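PDB 5FA9: peptide methionine sulfoxide reductase MsrA from Treponema denticola ATCC 35405, which is a bifunctional MsrA-MsrB fusion enzyme that probably repairs oxidised proteins by reducing both epimers of methionine sulfoxide back to methionine. Local coordinates for residues H71-I76 with N108-F113; K181-S186 with N287-R292; K237-Q242 with L308-P313. The protein carries 2 engineered substitutions. All coordinates share one frame; numbering follows the deposited sequence.

Contact 1. Residues H71-I76 with N108-F113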
loop_
_atom_site.group_PDB
_atom_site.type_symbol
_atom_site.label_atom_id
_atom_site.label_comp_id
_atom_site.label_asym_id
_atom_site.label_seq_id
_atom_site.Cartn_x
_atom_site.Cartn_y
_atom_site.Cartn_z
ATOM N N HIS B 71 15.223 6.932 -10.539
ATOM C CA HIS B 71 14.613 8.232 -10.800
ATOM C C HIS B 71 15.084 9.262 -9.783
ATOM O O HIS B 71 15.361 10.411 -10.130
ATOM C CB HIS B 71 13.084 8.139 -10.768
ATOM C CG HIS B 71 12.488 7.501 -11.984
ATOM N ND1 HIS B 71 12.466 8.120 -13.215
ATOM C CD2 HIS B 71 11.878 6.304 -12.154
ATOM C CE1 HIS B 71 11.876 7.329 -14.093
ATOM N NE2 HIS B 71 11.510 6.220 -13.475
ATOM N N TYR B 72 15.162 8.841 -8.526
ATOM C CA TYR B 72 15.556 9.721 -7.433
ATOM C C TYR B 72 16.960 10.285 -7.634
ATOM O O TYR B 72 17.170 11.494 -7.529
ATOM C CB TYR B 72 15.471 8.976 -6.099
ATOM C CG TYR B 72 16.041 9.744 -4.928
ATOM C CD1 TYR B 72 15.392 10.865 -4.425
ATOM C CD2 TYR B 72 17.219 9.338 -4.315
ATOM C CE1 TYR B 72 15.908 11.568 -3.354
ATOM C CE2 TYR B 72 17.740 10.033 -3.241
ATOM C CZ TYR B 72 17.082 11.148 -2.765
ATOM O OH TYR B 72 17.598 11.845 -1.697
ATOM N N PHE B 73 17.914 9.409 -7.929
ATOM C CA PHE B 73 19.296 9.827 -8.145
ATOM C C PHE B 73 19.443 10.632 -9.434
ATOM O O PHE B 73 20.402 11.386 -9.599
ATOM C CB PHE B 73 20.226 8.613 -8.172
ATOM C CG PHE B 73 20.690 8.174 -6.812
ATOM C CD1 PHE B 73 19.966 7.243 -6.084
ATOM C CD2 PHE B 73 21.849 8.694 -6.258
ATOM C CE1 PHE B 73 20.390 6.839 -4.831
ATOM C CE2 PHE B 73 22.279 8.293 -5.007
ATOM C CZ PHE B 73 21.549 7.365 -4.292
ATOM N N ARG B 74 18.489 10.467 -10.344
ATOM C CA ARG B 74 18.511 11.180 -11.615
ATOM C C ARG B 74 18.227 12.669 -11.429
ATOM O O ARG B 74 18.769 13.509 -12.150
ATOM C CB ARG B 74 17.493 10.569 -12.581
ATOM C CG ARG B 74 17.279 11.366 -13.857
ATOM C CD ARG B 74 15.989 10.958 -14.544
ATOM N NE ARG B 74 15.933 11.411 -15.930
ATOM C CZ ARG B 74 14.931 11.141 -16.761
ATOM N NH1 ARG B 74 13.900 10.419 -16.346
ATOM N NH2 ARG B 74 14.960 11.593 -18.007
ATOM N N ILE B 75 17.390 12.994 -10.449
ATOM C CA ILE B 75 16.932 14.368 -10.267
ATOM C C ILE B 75 17.625 15.095 -9.115
ATOM O O ILE B 75 17.243 16.210 -8.765
ATOM C CB ILE B 75 15.410 14.418 -10.028
ATOM C CG1 ILE B 75 15.049 13.703 -8.724
ATOM C CG2 ILE B 75 14.665 13.799 -11.201
ATOM C CD1 ILE B 75 13.580 13.785 -8.371
ATOM N N ILE B 76 18.641 14.473 -8.525
ATOM C CA ILE B 76 19.366 15.112 -7.430
ATOM C C ILE B 76 20.877 15.075 -7.628
ATOM O O ILE B 76 21.390 14.335 -8.467
ATOM C CB ILE B 76 19.058 14.452 -6.068
ATOM C CG1 ILE B 76 19.664 13.048 -6.008
ATOM C CG2 ILE B 76 17.560 14.430 -5.795
ATOM C CD1 ILE B 76 19.769 12.492 -4.610
ATOM N N ASN B 108 20.526 0.189 0.590
ATOM C CA ASN B 108 21.968 0.263 0.809
ATOM C C ASN B 108 22.768 -0.197 -0.404
ATOM O O ASN B 108 23.770 0.420 -0.764
ATOM C CB ASN B 108 22.368 -0.565 2.032
ATOM C CG ASN B 108 21.892 0.047 3.333
ATOM O OD1 ASN B 108 21.780 1.267 3.455
ATOM N ND2 ASN B 108 21.615 -0.798 4.318
ATOM N N SER B 109 22.320 -1.280 -1.029
ATOM C CA SER B 109 22.985 -1.816 -2.213
ATOM C C SER B 109 22.952 -0.832 -3.377
ATOM O O SER B 109 23.916 -0.724 -4.134
ATOM C CB SER B 109 22.343 -3.138 -2.636
ATOM O OG SER B 109 22.489 -4.122 -1.628
ATOM N N PHE B 110 21.842 -0.114 -3.515
ATOM C CA PHE B 110 21.681 0.823 -4.620
ATOM C C PHE B 110 22.561 2.056 -4.433
ATOM O O PHE B 110 23.087 2.604 -5.401
ATOM C CB PHE B 110 20.215 1.237 -4.771
ATOM C CG PHE B 110 19.882 1.793 -6.128
ATOM C CD1 PHE B 110 20.033 3.144 -6.397
ATOM C CD2 PHE B 110 19.424 0.961 -7.136
ATOM C CE1 PHE B 110 19.729 3.656 -7.646
ATOM C CE2 PHE B 110 19.118 1.465 -8.387
ATOM C CZ PHE B 110 19.271 2.814 -8.643
ATOM N N VAL B 111 22.716 2.492 -3.186
ATOM C CA VAL B 111 23.583 3.625 -2.878
ATOM C C VAL B 111 25.037 3.272 -3.176
ATOM O O VAL B 111 25.774 4.071 -3.755
ATOM C CB VAL B 111 23.445 4.064 -1.407
ATOM C CG1 VAL B 111 24.449 5.160 -1.081
ATOM C CG2 VAL B 111 22.027 4.537 -1.128
ATOM N N LYS B 112 25.437 2.066 -2.783
ATOM C CA LYS B 112 26.772 1.560 -3.081
ATOM C C LYS B 112 26.962 1.441 -4.588
ATOM O O LYS B 112 28.044 1.707 -5.113
ATOM C CB LYS B 112 27.000 0.204 -2.409
ATOM C CG LYS B 112 26.978 0.247 -0.890
ATOM C CD LYS B 112 27.111 -1.148 -0.300
ATOM C CE LYS B 112 26.929 -1.131 1.209
ATOM N NZ LYS B 112 26.689 -2.497 1.755
ATOM N N PHE B 113 25.900 1.031 -5.274
ATOM C CA PHE B 113 25.894 0.946 -6.730
ATOM C C PHE B 113 26.134 2.314 -7.363
ATOM O O PHE B 113 26.917 2.444 -8.303
ATOM C CB PHE B 113 24.565 0.360 -7.218
ATOM C CG PHE B 113 24.397 0.391 -8.711
ATOM C CD1 PHE B 113 25.034 -0.540 -9.514
ATOM C CD2 PHE B 113 23.592 1.347 -9.310
ATOM C CE1 PHE B 113 24.877 -0.514 -10.887
ATOM C CE2 PHE B 113 23.432 1.379 -10.683
ATOM C CZ PHE B 113 24.076 0.447 -11.472
#
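F73 and F110 meet obliquely through CD1 of F73 and CE1 of F110, and their pairing illustrates how two helices can be joined through a few aromatic and aliphatic carbons alone. The closest approach is F73 CD1 to F110 CE1 at 3.9 Å, and next to it F73 CE1 lies 4.0 Å from F110 CD1. Seen from the F110 ring, CD1 of F73 arrives at the edge, close to the ring plane. The two planes are inclined at 42° with centroids 6.0 Å apart, an oblique pairing that is neither a stack nor a T-shape. V111 adds the second touch: its CG2 methyl stands at the edge of the F73 ring, 4.3 Å from F73 CZ. F73 therefore touches both residues, V111 at its ring edge and F110 obliquely, and no hydrogen bond spans the gap.

The torsions bring the rings together. CG of F73 is turned opposite its own carbonyl carbon (chi1 -85°), whereas F110 swings its CG opposite the backbone N (chi1 -160°), and the two side chains slide past one another in opposite senses. Such long side chains bridge a wide separation, the nearest CA pair being F73 and V111 at 9.2 Å. Behind F110 and V111 the helix is regular, with F113 N bonded to S109 O at 2.9 Å, while helix 65-74 is near its end, I75 being the first residue to leave helical backbone angles.

Further out, P309 packs on F110 and V126 of strand 125-128 on V111. The Y72 hydroxyl bonds to A8 O of strand 2-8. Helix 104-115 is the connection of a beta-alpha-beta crossover between the parallel neighbours 95-98 and 125-128, and its packing on helix 65-74 is typical of the helical layer against the mixed sheet in the alpha/beta fold of MsrA.

Contact 2. Residues K181-S186 with N287-R292; sequences KPIQFS and NGAALR
A289 directs its CB at helix 182-190, where I183 and Q184 receive it. The contact belongs to the SelR (MsrB) domain, of the beta-tent clan, and sets the first turn of that helix against the 3-10 turn leading into strand 291-295. The backbones come close, with 5.0 Å between Q184 CA and A289 CA, as a methyl side chain permits. I183 holds CG1 anti to its backbone N (chi1 -175°), and this branch reaches A289 CB at 4.1 Å. Q184 approaches through the aliphatic part of its chain, its CG lying 3.5 Å from A289 O, and then runs on extended past the turn. No hydrogen bond crosses between the segments. E194 accepts the backbone N-H groups of G288 and A289, which helps to fix the turn.

The far end of Q184 serves its own helix. Its OE1 accepts the N-H of the N-cap residue K181 at 3.1 Å, with the donor well above the amide carbonyl plane. Two residues on, S186 OG donates to P182 O at 3.1 Å, while S186 N reaches the same oxygen from the opposite face of its carbonyl plane.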
loop_
_atom_site.group_PDB
_atom_site.type_symbol
_atom_site.label_atom_id
_atom_site.label_comp_id
_atom_site.label_asym_id
_atom_site.label_seq_id
_atom_site.Cartn_x
_atom_site.Cartn_y
_atom_site.Cartn_z
ATOM N N LYS B 181 16.703 -14.198 -37.810
ATOM C CA LYS B 181 16.205 -15.470 -38.316
ATOM C C LYS B 181 14.721 -15.318 -38.641
ATOM O O LYS B 181 14.069 -14.414 -38.114
ATOM C CB LYS B 181 16.440 -16.590 -37.296
ATOM C CG LYS B 181 17.754 -16.485 -36.540
ATOM C CD LYS B 181 18.178 -17.839 -35.985
ATOM C CE LYS B 181 18.738 -17.716 -34.577
ATOM N NZ LYS B 181 19.154 -19.038 -34.029
ATOM N N PRO B 182 14.186 -16.183 -39.523
ATOM C CA PRO B 182 12.778 -16.097 -39.933
ATOM C C PRO B 182 11.795 -16.007 -38.767
ATOM O O PRO B 182 10.884 -15.180 -38.807
ATOM C CB PRO B 182 12.569 -17.396 -40.713
ATOM C CG PRO B 182 13.902 -17.688 -41.292
ATOM C CD PRO B 182 14.909 -17.230 -40.270
ATOM N N ILE B 183 11.979 -16.838 -37.747
ATOM C CA ILE B 183 11.086 -16.831 -36.593
ATOM C C ILE B 183 11.212 -15.523 -35.807
ATOM O O ILE B 183 10.236 -15.040 -35.233
ATOM C CB ILE B 183 11.353 -18.041 -35.661
ATOM C CG1 ILE B 183 10.325 -18.091 -34.528
ATOM C CG2 ILE B 183 12.778 -18.014 -35.118
ATOM C CD1 ILE B 183 10.474 -19.292 -33.622
ATOM N N GLN B 184 12.407 -14.941 -35.804
ATOM C CA GLN B 184 12.640 -13.684 -35.102
ATOM C C GLN B 184 11.948 -12.530 -35.816
ATOM O O GLN B 184 11.352 -11.662 -35.179
ATOM C CB GLN B 184 14.137 -13.403 -34.981
ATOM C CG GLN B 184 14.892 -14.407 -34.131
ATOM C CD GLN B 184 16.388 -14.173 -34.150
ATOM O OE1 GLN B 184 16.885 -13.325 -34.891
ATOM N NE2 GLN B 184 17.116 -14.926 -33.334
ATOM N N PHE B 185 12.036 -12.526 -37.141
ATOM C CA PHE B 185 11.388 -11.501 -37.949
ATOM C C PHE B 185 9.873 -11.647 -37.890
ATOM O O PHE B 185 9.150 -10.661 -37.756
ATOM C CB PHE B 185 11.872 -11.572 -39.400
ATOM C CG PHE B 185 11.316 -10.486 -40.279
ATOM C CD1 PHE B 185 11.938 -9.251 -40.354
ATOM C CD2 PHE B 185 10.174 -10.702 -41.035
ATOM C CE1 PHE B 185 11.432 -8.250 -41.160
ATOM C CE2 PHE B 185 9.663 -9.705 -41.843
ATOM C CZ PHE B 185 10.292 -8.477 -41.907
ATOM N N SER B 186 9.401 -12.886 -37.995
ATOM C CA SER B 186 7.972 -13.177 -37.973
ATOM C C SER B 186 7.315 -12.720 -36.674
ATOM O O SER B 186 6.270 -12.073 -36.693
ATOM C CB SER B 186 7.731 -14.674 -38.179
ATOM O OG SER B 186 7.850 -15.024 -39.547
ATOM N N ASN B 287 7.504 -14.136 -26.426
ATOM C CA ASN B 287 8.238 -15.024 -27.317
ATOM C C ASN B 287 9.742 -14.900 -27.094
ATOM O O ASN B 287 10.285 -13.794 -27.087
ATOM C CB ASN B 287 7.899 -14.725 -28.779
ATOM C CG ASN B 287 6.426 -14.912 -29.088
ATOM O OD1 ASN B 287 5.959 -16.033 -29.292
ATOM N ND2 ASN B 287 5.687 -13.810 -29.130
ATOM N N GLY B 288 10.405 -16.035 -26.903
ATOM C CA GLY B 288 11.846 -16.058 -26.735
ATOM C C GLY B 288 12.587 -15.517 -27.943
ATOM O O GLY B 288 13.663 -14.932 -27.812
ATOM N N ALA B 289 12.003 -15.713 -29.121
ATOM C CA ALA B 289 12.595 -15.250 -30.372
ATOM C C ALA B 289 12.715 -13.728 -30.418
ATOM O O ALA B 289 13.521 -13.182 -31.171
ATOM C CB ALA B 289 11.781 -15.750 -31.555
ATOM N N ALA B 290 11.903 -13.049 -29.612
ATOM C CA ALA B 290 11.915 -11.592 -29.564
ATOM C C ALA B 290 12.944 -11.070 -28.565
ATOM O O ALA B 290 13.161 -9.862 -28.460
ATOM C CB ALA B 290 10.530 -11.066 -29.218
ATOM N N LEU B 291 13.575 -11.981 -27.830
ATOM C CA LEU B 291 14.496 -11.587 -26.768
ATOM C C LEU B 291 15.929 -12.057 -27.005
ATOM O O LEU B 291 16.167 -13.084 -27.640
ATOM C CB LEU B 291 14.004 -12.121 -25.420
ATOM C CG LEU B 291 12.578 -11.743 -25.017
ATOM C CD1 LEU B 291 12.186 -12.437 -23.721
ATOM C CD2 LEU B 291 12.437 -10.233 -24.890
ATOM N N ARG B 292 16.877 -11.280 -26.490
ATOM C CA ARG B 292 18.280 -11.674 -26.446
ATOM C C ARG B 292 18.778 -11.641 -25.005
ATOM O O ARG B 292 18.790 -10.586 -24.373
ATOM C CB ARG B 292 19.126 -10.753 -27.326
ATOM C CG ARG B 292 20.613 -11.061 -27.294
ATOM C CD ARG B 292 21.379 -10.155 -28.248
ATOM N NE ARG B 292 22.745 -9.906 -27.795
ATOM C CZ ARG B 292 23.176 -8.734 -27.341
ATOM N NH1 ARG B 292 22.347 -7.701 -27.279
ATOM N NH2 ARG B 292 24.434 -8.592 -26.949
#

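Contact 3. Residues K237-Q242 with L308-P313; sequences KAITTQ and LPYVKP
The loop between strands 234-235 and 244-249 of the MsrB half rests here on the short, weakly bonded helix 308-311 near the C-terminus, where the two catalytic halves of the fusion adjoin. Y310 carries the helix side of the contact, and I239 and T240 cross its side chain at roughly right angles. I239 CG1 sits 3.6 Å from Y310 CG, with CD1 of I239 3.8 Å from Y310 CB, so the base of the tyrosine bears on this branch. The other touch of I239 is its carbonyl: I239 O comes obliquely to within 3.3 Å of Y310 CE1. Toward the phenol end T240 takes over, its CG2 methyl lying 3.8 Å from Y310 OH. Y310 spans both residues because its CG is turned opposite the carbonyl carbon (chi1 -65°), sending the ring along the loop.

Each backbone has support of its own. L308 O accepts from both V311 N and K312 N, and K237 folds over its own chain and gives NZ to A238 O at 2.6 Å, almost straight along the carbonyl bond (171°). Q66 and E67 of helix 65-74 also pack on Y310, and T241 OG1 bonds to E67 OE1. T241 and Q242 help line a pocket holding a DTT molecule, probably from the crystallisation liquor.

No hydrogen bond joins the two segments, which meet through van der Waals contacts of I239 and T240 with Y310. The phenol oxygen of the buried Y310 instead hydrogen-bonds to the hydroxyl of Y163, which gives the tyrosine a polar tie at its far end and would restrict its movement.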
loop_
_atom_site.group_PDB
_atom_site.type_symbol
_atom_site.label_atom_id
_atom_site.label_comp_id
_atom_site.label_asym_id
_atom_site.label_seq_id
_atom_site.Cartn_x
_atom_site.Cartn_y
_atom_site.Cartn_z
ATOM N N LYS B 237 6.656 -8.821 -14.403
ATOM C CA LYS B 237 6.673 -7.389 -14.681
ATOM C C LYS B 237 7.755 -7.040 -15.695
ATOM O O LYS B 237 8.604 -7.867 -16.022
ATOM C CB LYS B 237 6.895 -6.590 -13.394
ATOM C CG LYS B 237 8.321 -6.651 -12.868
ATOM C CD LYS B 237 8.458 -5.918 -11.543
ATOM C CE LYS B 237 8.164 -4.435 -11.697
ATOM N NZ LYS B 237 9.130 -3.766 -12.612
ATOM N N ALA B 238 7.716 -5.805 -16.187
ATOM C CA ALA B 238 8.766 -5.296 -17.059
ATOM C C ALA B 238 9.943 -4.821 -16.217
ATOM O O ALA B 238 9.789 -4.556 -15.023
ATOM C CB ALA B 238 8.239 -4.170 -17.930
ATOM N N ILE B 239 11.118 -4.720 -16.830
ATOM C CA ILE B 239 12.309 -4.306 -16.099
ATOM C C ILE B 239 12.199 -2.834 -15.696
ATOM O O ILE B 239 12.665 -2.439 -14.626
ATOM C CB ILE B 239 13.599 -4.553 -16.925
ATOM C CG1 ILE B 239 14.844 -4.339 -16.060
ATOM C CG2 ILE B 239 13.642 -3.681 -18.176
ATOM C CD1 ILE B 239 16.131 -4.776 -16.726
ATOM N N THR B 240 11.567 -2.033 -16.550
ATOM C CA THR B 240 11.279 -0.632 -16.252
ATOM C C THR B 240 9.882 -0.269 -16.746
ATOM O O THR B 240 9.252 -1.039 -17.470
ATOM C CB THR B 240 12.302 0.334 -16.900
ATOM O OG1 THR B 240 12.224 0.230 -18.327
ATOM C CG2 THR B 240 13.723 0.025 -16.444
ATOM N N THR B 241 9.404 0.907 -16.353
ATOM C CA THR B 241 8.105 1.393 -16.803
ATOM C C THR B 241 8.193 1.977 -18.210
ATOM O O THR B 241 7.179 2.326 -18.814
ATOM C CB THR B 241 7.541 2.465 -15.852
ATOM O OG1 THR B 241 8.447 3.573 -15.786
ATOM C CG2 THR B 241 7.346 1.893 -14.457
ATOM N N GLN B 242 9.414 2.078 -18.725
ATOM C CA GLN B 242 9.662 2.703 -20.018
ATOM C C GLN B 242 9.975 1.677 -21.102
ATOM O O GLN B 242 10.383 2.035 -22.207
ATOM C CB GLN B 242 10.815 3.700 -19.902
ATOM C CG GLN B 242 10.692 4.648 -18.722
ATOM C CD GLN B 242 11.786 5.697 -18.704
ATOM O OE1 GLN B 242 12.815 5.546 -19.362
ATOM N NE2 GLN B 242 11.568 6.765 -17.947
ATOM N N LEU B 308 22.150 -3.414 -13.602
ATOM C CA LEU B 308 22.546 -4.440 -12.636
ATOM C C LEU B 308 21.596 -4.595 -11.433
ATOM O O LEU B 308 21.289 -5.725 -11.050
ATOM C CB LEU B 308 23.969 -4.167 -12.133
ATOM C CG LEU B 308 25.089 -4.187 -13.175
ATOM C CD1 LEU B 308 26.429 -3.865 -12.532
ATOM C CD2 LEU B 308 25.143 -5.529 -13.889
ATOM N N PRO B 309 21.128 -3.481 -10.830
ATOM C CA PRO B 309 20.247 -3.666 -9.666
ATOM C C PRO B 309 18.921 -4.363 -9.975
ATOM O O PRO B 309 18.301 -4.908 -9.062
ATOM C CB PRO B 309 19.994 -2.232 -9.192
ATOM C CG PRO B 309 21.171 -1.469 -9.664
ATOM C CD PRO B 309 21.490 -2.060 -11.000
ATOM N N TYR B 310 18.491 -4.348 -11.233
ATOM C CA TYR B 310 17.249 -5.013 -11.611
ATOM C C TYR B 310 17.412 -6.531 -11.585
ATOM O O TYR B 310 16.432 -7.268 -11.477
ATOM C CB TYR B 310 16.784 -4.551 -12.992
ATOM C CG TYR B 310 16.413 -3.086 -13.046
ATOM C CD1 TYR B 310 15.268 -2.617 -12.415
ATOM C CD2 TYR B 310 17.207 -2.173 -13.726
ATOM C CE1 TYR B 310 14.925 -1.279 -12.457
ATOM C CE2 TYR B 310 16.871 -0.831 -13.776
ATOM C CZ TYR B 310 15.730 -0.391 -13.141
ATOM O OH TYR B 310 15.394 0.943 -13.187
ATOM N N VAL B 311 18.655 -6.989 -11.682
ATOM C CA VAL B 311 18.957 -8.413 -11.591
ATOM C C VAL B 311 19.271 -8.792 -10.148
ATOM O O VAL B 311 18.754 -9.780 -9.627
ATOM C CB VAL B 311 20.141 -8.804 -12.492
ATOM C CG1 VAL B 311 20.386 -10.305 -12.424
ATOM C CG2 VAL B 311 19.884 -8.367 -13.923
ATOM N N LYS B 312 20.125 -7.997 -9.510
ATOM C CA LYS B 312 20.504 -8.230 -8.121
ATOM C C LYS B 312 20.253 -6.990 -7.268
ATOM O O LYS B 312 21.153 -6.172 -7.078
ATOM C CB LYS B 312 21.975 -8.638 -8.025
ATOM C CG LYS B 312 22.304 -9.974 -8.666
ATOM C CD LYS B 312 23.780 -10.303 -8.502
ATOM C CE LYS B 312 24.125 -11.641 -9.134
ATOM N NZ LYS B 312 23.646 -12.779 -8.304
ATOM N N PRO B 313 19.021 -6.849 -6.755
ATOM C CA PRO B 313 18.611 -5.710 -5.922
ATOM C C PRO B 313 19.447 -5.570 -4.652
ATOM O O PRO B 313 19.599 -4.463 -4.135
ATOM C CB PRO B 313 17.150 -6.028 -5.579
ATOM C CG PRO B 313 17.003 -7.493 -5.814
ATOM C CD PRO B 313 17.924 -7.813 -6.944
#

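How the contacts relate
Contact 1 closes before the others open, whereas the segments of contacts 2 and 3 alternate along the chain. Contact 1 pairs two helices of the MsrA half; contact 2, in the MsrB half, lies on the opposite side of the chain's centre, about 34 Å away between centres. Contact 3 is intermediate, with its centre about 14 Å from that of contact 1 and 22 Å from that of contact 2. It touches contact 1 directly, F113 CZ meeting P309 CD at 3.6 Å, but stays about 9 Å from contact 2 between nearest atoms. Helix 308-311 thus packs against both halves, consistent with a fusion whose domains are held in a defined relation.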